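Local coordinates for protein prephenate dehydratase:Amino acid-binding ACT (Brucella abortus, PDB 6VH5) that probably catalyses the conversion of prephenate to phenylpyruvate in phenylalanine biosynthesis and binds phenylalanine in its ACT regulatory domain, at residues 90-102 with 289-301. Residues are numbered along the deposited sequence; the frame is centred on the assembly and turned at random.
Sequences LPLADMHIVGEYF and RILGVYKGSDIRG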
loop_
_atom_site.group_PDB
_atom_site.type_symbol
_atom_site.label_atom_id
_atom_site.label_comp_id
_atom_site.label_asym_id
_atom_site.label_seq_id
_atom_site.Cartn_x
_atom_site.Cartn_y
_atom_site.Cartn_z
ATOM N N LEU A 90 -9.932 6.634 -5.813
ATOM C CA LEU A 90 -10.428 6.959 -7.142
ATOM C C LEU A 90 -11.937 6.726 -7.278
ATOM O O LEU A 90 -12.617 7.557 -7.896
ATOM C CB LEU A 90 -9.650 6.169 -8.190
ATOM C CG LEU A 90 -9.907 6.593 -9.633
ATOM C CD1 LEU A 90 -9.721 8.094 -9.817
ATOM C CD2 LEU A 90 -8.998 5.820 -10.563
ATOM N N PRO A 91 -12.506 5.624 -6.760
ATOM C CA PRO A 91 -13.975 5.493 -6.806
ATOM C C PRO A 91 -14.719 6.576 -6.040
ATOM O O PRO A 91 -15.838 6.925 -6.432
ATOM C CB PRO A 91 -14.217 4.105 -6.195
ATOM C CG PRO A 91 -12.996 3.342 -6.541
ATOM C CD PRO A 91 -11.880 4.357 -6.330
ATOM N N LEU A 92 -14.144 7.133 -4.967
ATOM C CA LEU A 92 -14.848 8.185 -4.237
ATOM C C LEU A 92 -14.651 9.551 -4.859
ATOM O O LEU A 92 -15.517 10.421 -4.717
ATOM C CB LEU A 92 -14.399 8.240 -2.775
ATOM C CG LEU A 92 -14.687 7.012 -1.918
ATOM C CD1 LEU A 92 -14.244 7.245 -0.482
ATOM C CD2 LEU A 92 -16.177 6.709 -1.978
ATOM N N ALA A 93 -13.546 9.751 -5.561
ATOM C CA ALA A 93 -13.402 10.980 -6.306
ATOM C C ALA A 93 -14.196 10.844 -7.595
ATOM O O ALA A 93 -14.585 9.747 -8.001
ATOM C CB ALA A 93 -11.930 11.265 -6.600
ATOM N N ASP A 94 -14.477 11.968 -8.224
ATOM C CA ASP A 94 -15.053 11.920 -9.561
ATOM C C ASP A 94 -13.965 12.198 -10.589
ATOM O O ASP A 94 -13.948 13.218 -11.278
ATOM C CB ASP A 94 -16.221 12.881 -9.700
ATOM C CG ASP A 94 -16.822 12.829 -11.085
ATOM O OD1 ASP A 94 -17.361 11.761 -11.456
ATOM O OD2 ASP A 94 -16.710 13.835 -11.816
ATOM N N MET A 95 -12.997 11.293 -10.624
ATOM C CA MET A 95 -11.804 11.498 -11.419
ATOM C C MET A 95 -11.559 10.288 -12.297
ATOM O O MET A 95 -12.141 9.215 -12.106
ATOM C CB MET A 95 -10.587 11.810 -10.558
ATOM C CG MET A 95 -10.659 13.219 -10.021
ATOM S SD MET A 95 -9.185 13.706 -9.156
ATOM C CE MET A 95 -9.843 13.981 -7.512
ATOM N N HIS A 96 -10.714 10.508 -13.295
ATOM C CA HIS A 96 -10.494 9.534 -14.343
ATOM C C HIS A 96 -9.004 9.347 -14.570
ATOM O O HIS A 96 -8.193 10.244 -14.322
ATOM C CB HIS A 96 -11.167 10.004 -15.631
ATOM C CG HIS A 96 -12.632 10.278 -15.472
ATOM N ND1 HIS A 96 -13.610 9.413 -15.922
ATOM C CD2 HIS A 96 -13.284 11.326 -14.915
ATOM C CE1 HIS A 96 -14.800 9.917 -15.641
ATOM N NE2 HIS A 96 -14.632 11.080 -15.038
ATOM N N ILE A 97 -8.653 8.165 -15.047
ATOM C CA ILE A 97 -7.292 7.867 -15.451
ATOM C C ILE A 97 -7.162 8.220 -16.926
ATOM O O ILE A 97 -7.911 7.712 -17.761
ATOM C CB ILE A 97 -6.971 6.392 -15.199
ATOM C CG1 ILE A 97 -7.328 6.051 -13.751
ATOM C CG2 ILE A 97 -5.504 6.121 -15.493
ATOM C CD1 ILE A 97 -7.270 4.583 -13.432
ATOM N N VAL A 98 -6.221 9.101 -17.249
ATOM C CA VAL A 98 -5.990 9.534 -18.617
ATOM C C VAL A 98 -4.580 9.206 -19.083
ATOM O O VAL A 98 -4.141 9.700 -20.122
ATOM C CB VAL A 98 -6.287 11.037 -18.781
ATOM C CG1 VAL A 98 -7.783 11.305 -18.586
ATOM C CG2 VAL A 98 -5.485 11.825 -17.789
ATOM N N GLY A 99 -3.868 8.367 -18.335
ATOM C CA GLY A 99 -2.522 7.975 -18.675
ATOM C C GLY A 99 -1.863 7.156 -17.584
ATOM O O GLY A 99 -2.338 7.110 -16.441
ATOM N N GLU A 100 -0.765 6.495 -17.934
ATOM C CA GLU A 100 0.043 5.750 -16.985
ATOM C C GLU A 100 1.507 6.033 -17.285
ATOM O O GLU A 100 1.855 6.555 -18.347
ATOM C CB GLU A 100 -0.259 4.227 -17.034
ATOM C CG GLU A 100 0.165 3.506 -18.312
ATOM C CD GLU A 100 0.000 1.969 -18.244
ATOM O OE1 GLU A 100 -0.450 1.434 -17.199
ATOM O OE2 GLU A 100 0.337 1.290 -19.245
ATOM N N TYR A 101 2.369 5.726 -16.325
ATOM C CA TYR A 101 3.794 5.958 -16.530
ATOM C C TYR A 101 4.584 4.977 -15.680
ATOM O O TYR A 101 4.246 4.749 -14.514
ATOM C CB TYR A 101 4.204 7.400 -16.197
ATOM C CG TYR A 101 5.643 7.695 -16.578
ATOM C CD1 TYR A 101 5.999 7.927 -17.903
ATOM C CD2 TYR A 101 6.651 7.713 -15.616
ATOM C CE1 TYR A 101 7.316 8.182 -18.259
ATOM C CE2 TYR A 101 7.975 7.959 -15.963
ATOM C CZ TYR A 101 8.293 8.199 -17.283
ATOM O OH TYR A 101 9.593 8.443 -17.633
ATOM N N PHE A 102 5.635 4.411 -16.269
ATOM C CA PHE A 102 6.514 3.463 -15.589
ATOM C C PHE A 102 7.898 4.077 -15.469
ATOM O O PHE A 102 8.557 4.342 -16.481
ATOM C CB PHE A 102 6.574 2.132 -16.347
ATOM C CG PHE A 102 5.274 1.378 -16.338
ATOM C CD1 PHE A 102 4.252 1.721 -17.211
ATOM C CD2 PHE A 102 5.077 0.322 -15.460
ATOM C CE1 PHE A 102 3.054 1.034 -17.202
ATOM C CE2 PHE A 102 3.881 -0.372 -15.443
ATOM C CZ PHE A 102 2.868 -0.015 -16.315
ATOM N N ARG A 289 -18.308 0.215 -13.105
ATOM C CA ARG A 289 -17.922 1.594 -13.344
ATOM C C ARG A 289 -16.584 1.615 -14.064
ATOM O O ARG A 289 -15.586 1.113 -13.533
ATOM C CB ARG A 289 -17.823 2.352 -12.020
ATOM C CG ARG A 289 -18.286 3.772 -12.055
ATOM C CD ARG A 289 -18.030 4.418 -10.703
ATOM N NE ARG A 289 -17.255 5.648 -10.805
ATOM C CZ ARG A 289 -16.824 6.330 -9.749
ATOM N NH1 ARG A 289 -17.095 5.886 -8.527
ATOM N NH2 ARG A 289 -16.128 7.451 -9.907
ATOM N N ILE A 290 -16.548 2.224 -15.244
ATOM C CA ILE A 290 -15.289 2.398 -15.962
ATOM C C ILE A 290 -14.585 3.640 -15.424
ATOM O O ILE A 290 -15.124 4.749 -15.494
ATOM C CB ILE A 290 -15.520 2.500 -17.474
ATOM C CG1 ILE A 290 -15.989 1.152 -18.032
ATOM C CG2 ILE A 290 -14.245 2.965 -18.158
ATOM C CD1 ILE A 290 -16.177 1.142 -19.524
ATOM N N LEU A 291 -13.377 3.456 -14.886
ATOM C CA LEU A 291 -12.637 4.561 -14.294
ATOM C C LEU A 291 -11.661 5.222 -15.256
ATOM O O LEU A 291 -11.195 6.339 -14.973
ATOM C CB LEU A 291 -11.892 4.080 -13.051
ATOM C CG LEU A 291 -12.799 3.593 -11.923
ATOM C CD1 LEU A 291 -11.964 3.126 -10.733
ATOM C CD2 LEU A 291 -13.739 4.729 -11.518
ATOM N N GLY A 292 -11.389 4.603 -16.403
ATOM C CA GLY A 292 -10.526 5.231 -17.383
ATOM C C GLY A 292 -10.230 4.396 -18.608
ATOM O O GLY A 292 -10.268 3.156 -18.567
ATOM N N VAL A 293 -9.949 5.080 -19.718
ATOM C CA VAL A 293 -9.616 4.455 -21.000
ATOM C C VAL A 293 -8.447 5.246 -21.572
ATOM O O VAL A 293 -8.627 6.393 -22.005
ATOM C CB VAL A 293 -10.790 4.461 -21.984
ATOM C CG1 VAL A 293 -10.369 3.812 -23.291
ATOM C CG2 VAL A 293 -12.011 3.789 -21.375
ATOM N N TYR A 294 -7.248 4.657 -21.550
ATOM C CA TYR A 294 -6.036 5.440 -21.754
ATOM C C TYR A 294 -4.975 4.640 -22.505
ATOM O O TYR A 294 -4.983 3.404 -22.522
ATOM C CB TYR A 294 -5.490 5.942 -20.410
ATOM C CG TYR A 294 -5.365 4.897 -19.311
ATOM C CD1 TYR A 294 -4.122 4.378 -18.957
ATOM C CD2 TYR A 294 -6.475 4.458 -18.601
ATOM C CE1 TYR A 294 -3.992 3.446 -17.941
ATOM C CE2 TYR A 294 -6.356 3.509 -17.588
ATOM C CZ TYR A 294 -5.111 3.012 -17.260
ATOM O OH TYR A 294 -4.979 2.081 -16.247
ATOM N N LYS A 295 -4.035 5.377 -23.101
ATOM C CA LYS A 295 -2.927 4.758 -23.814
ATOM C C LYS A 295 -2.057 3.964 -22.850
ATOM O O LYS A 295 -1.818 4.385 -21.715
ATOM C CB LYS A 295 -2.070 5.814 -24.515
ATOM C CG LYS A 295 -2.771 6.576 -25.623
ATOM C CD LYS A 295 -1.861 7.660 -26.193
ATOM C CE LYS A 295 -2.544 8.447 -27.302
ATOM N NZ LYS A 295 -1.648 9.493 -27.879
ATOM N N GLY A 296 -1.571 2.814 -23.313
ATOM C CA GLY A 296 -0.735 1.945 -22.510
ATOM C C GLY A 296 0.741 2.142 -22.801
ATOM O O GLY A 296 1.137 2.448 -23.925
ATOM N N SER A 297 1.557 1.968 -21.769
ATOM C CA SER A 297 2.985 2.186 -21.928
ATOM C C SER A 297 3.610 1.075 -22.765
ATOM O O SER A 297 3.150 -0.070 -22.766
ATOM C CB SER A 297 3.668 2.273 -20.564
ATOM O OG SER A 297 5.053 2.511 -20.722
ATOM N N ASP A 298 4.681 1.426 -23.480
ATOM C CA ASP A 298 5.383 0.466 -24.324
ATOM C C ASP A 298 5.958 -0.698 -23.530
ATOM O O ASP A 298 6.330 -1.713 -24.131
ATOM C CB ASP A 298 6.510 1.163 -25.093
ATOM C CG ASP A 298 5.992 2.132 -26.136
ATOM O OD1 ASP A 298 5.020 1.788 -26.840
ATOM O OD2 ASP A 298 6.555 3.241 -26.251
ATOM N N ILE A 299 6.031 -0.576 -22.201
ATOM C CA ILE A 299 6.543 -1.639 -21.349
ATOM C C ILE A 299 5.671 -2.886 -21.416
ATOM O O ILE A 299 6.123 -3.982 -21.059
ATOM C CB ILE A 299 6.651 -1.113 -19.902
ATOM C CG1 ILE A 299 7.488 -2.049 -19.032
ATOM C CG2 ILE A 299 5.263 -0.915 -19.301
ATOM C CD1 ILE A 299 7.809 -1.477 -17.671
ATOM N N ARG A 300 4.419 -2.741 -21.865
ATOM C CA ARG A 300 3.495 -3.862 -21.976
ATOM C C ARG A 300 3.851 -4.826 -23.102
ATOM O O ARG A 300 3.375 -5.967 -23.093
ATOM C CB ARG A 300 2.071 -3.332 -22.163
ATOM C CG ARG A 300 1.398 -2.929 -20.857
ATOM C CD ARG A 300 0.318 -1.857 -21.046
ATOM N NE ARG A 300 -0.126 -1.338 -19.756
ATOM C CZ ARG A 300 -0.892 -2.022 -18.908
ATOM N NH1 ARG A 300 -1.305 -3.254 -19.220
ATOM N NH2 ARG A 300 -1.248 -1.480 -17.748
ATOM N N GLY A 301 4.660 -4.402 -24.068
ATOM C CA GLY A 301 5.053 -5.273 -25.163
ATOM C C GLY A 301 6.074 -6.327 -24.768
ATOM O O GLY A 301 7.203 -6.003 -24.385
HETATM O O HOH W 1 -15.403 8.799 -11.835
HETATM O O HOH W 2 -13.963 6.779 -17.343
HETATM O O HOH W 3 -4.098 8.152 -22.830
HETATM O O HOH W 4 -0.240 6.828 -20.889
HETATM O O HOH W 5 6.179 4.634 -19.255
#
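Ile-97 and Tyr-294 meet where the edge strands of two sheets run side by side: strand 96-104 of the prephenate dehydratase domain and strand 286-295 of the ACT domain, nearly parallel at 14°. One direct backbone hydrogen bond joins them, Ile-97 N to Leu-291 O (3.1 Å); farther along, waters bridge the widening gap from Val-98 O to Lys-295 N and Glu-100 N to Lys-295 O. Branched Ile-97 suits the buried seam: its first torsion turns CG2 away from the backbone N and over the Tyr-294 ring face in a CH-pi contact, while the tyrosine hydroxyl hydrogen-bonds to Thr-218 OG1. At one end long, donor-rich Arg-289 reaches the 90-92 turn, where NH1 donates to Pro-91 O (2.7 Å). At the other, Ile-299 sets CG2 over the centre of the Phe-102 ring. Between them Arg-300 and Glu-100, matched flat charged groups, form a side-on salt bridge, NE to OE2 (2.7 Å) and NH2 to OE1, on syn lone pairs, guanidinium and carboxylate planes 19° apart. Ser-297 N takes the anti lone pair of OE2 (2.9 Å), and Arg-195 also pairs with OE1. So many donors probably keep this buried carboxylate ionised, tying the ACT tail to the catalytic domain.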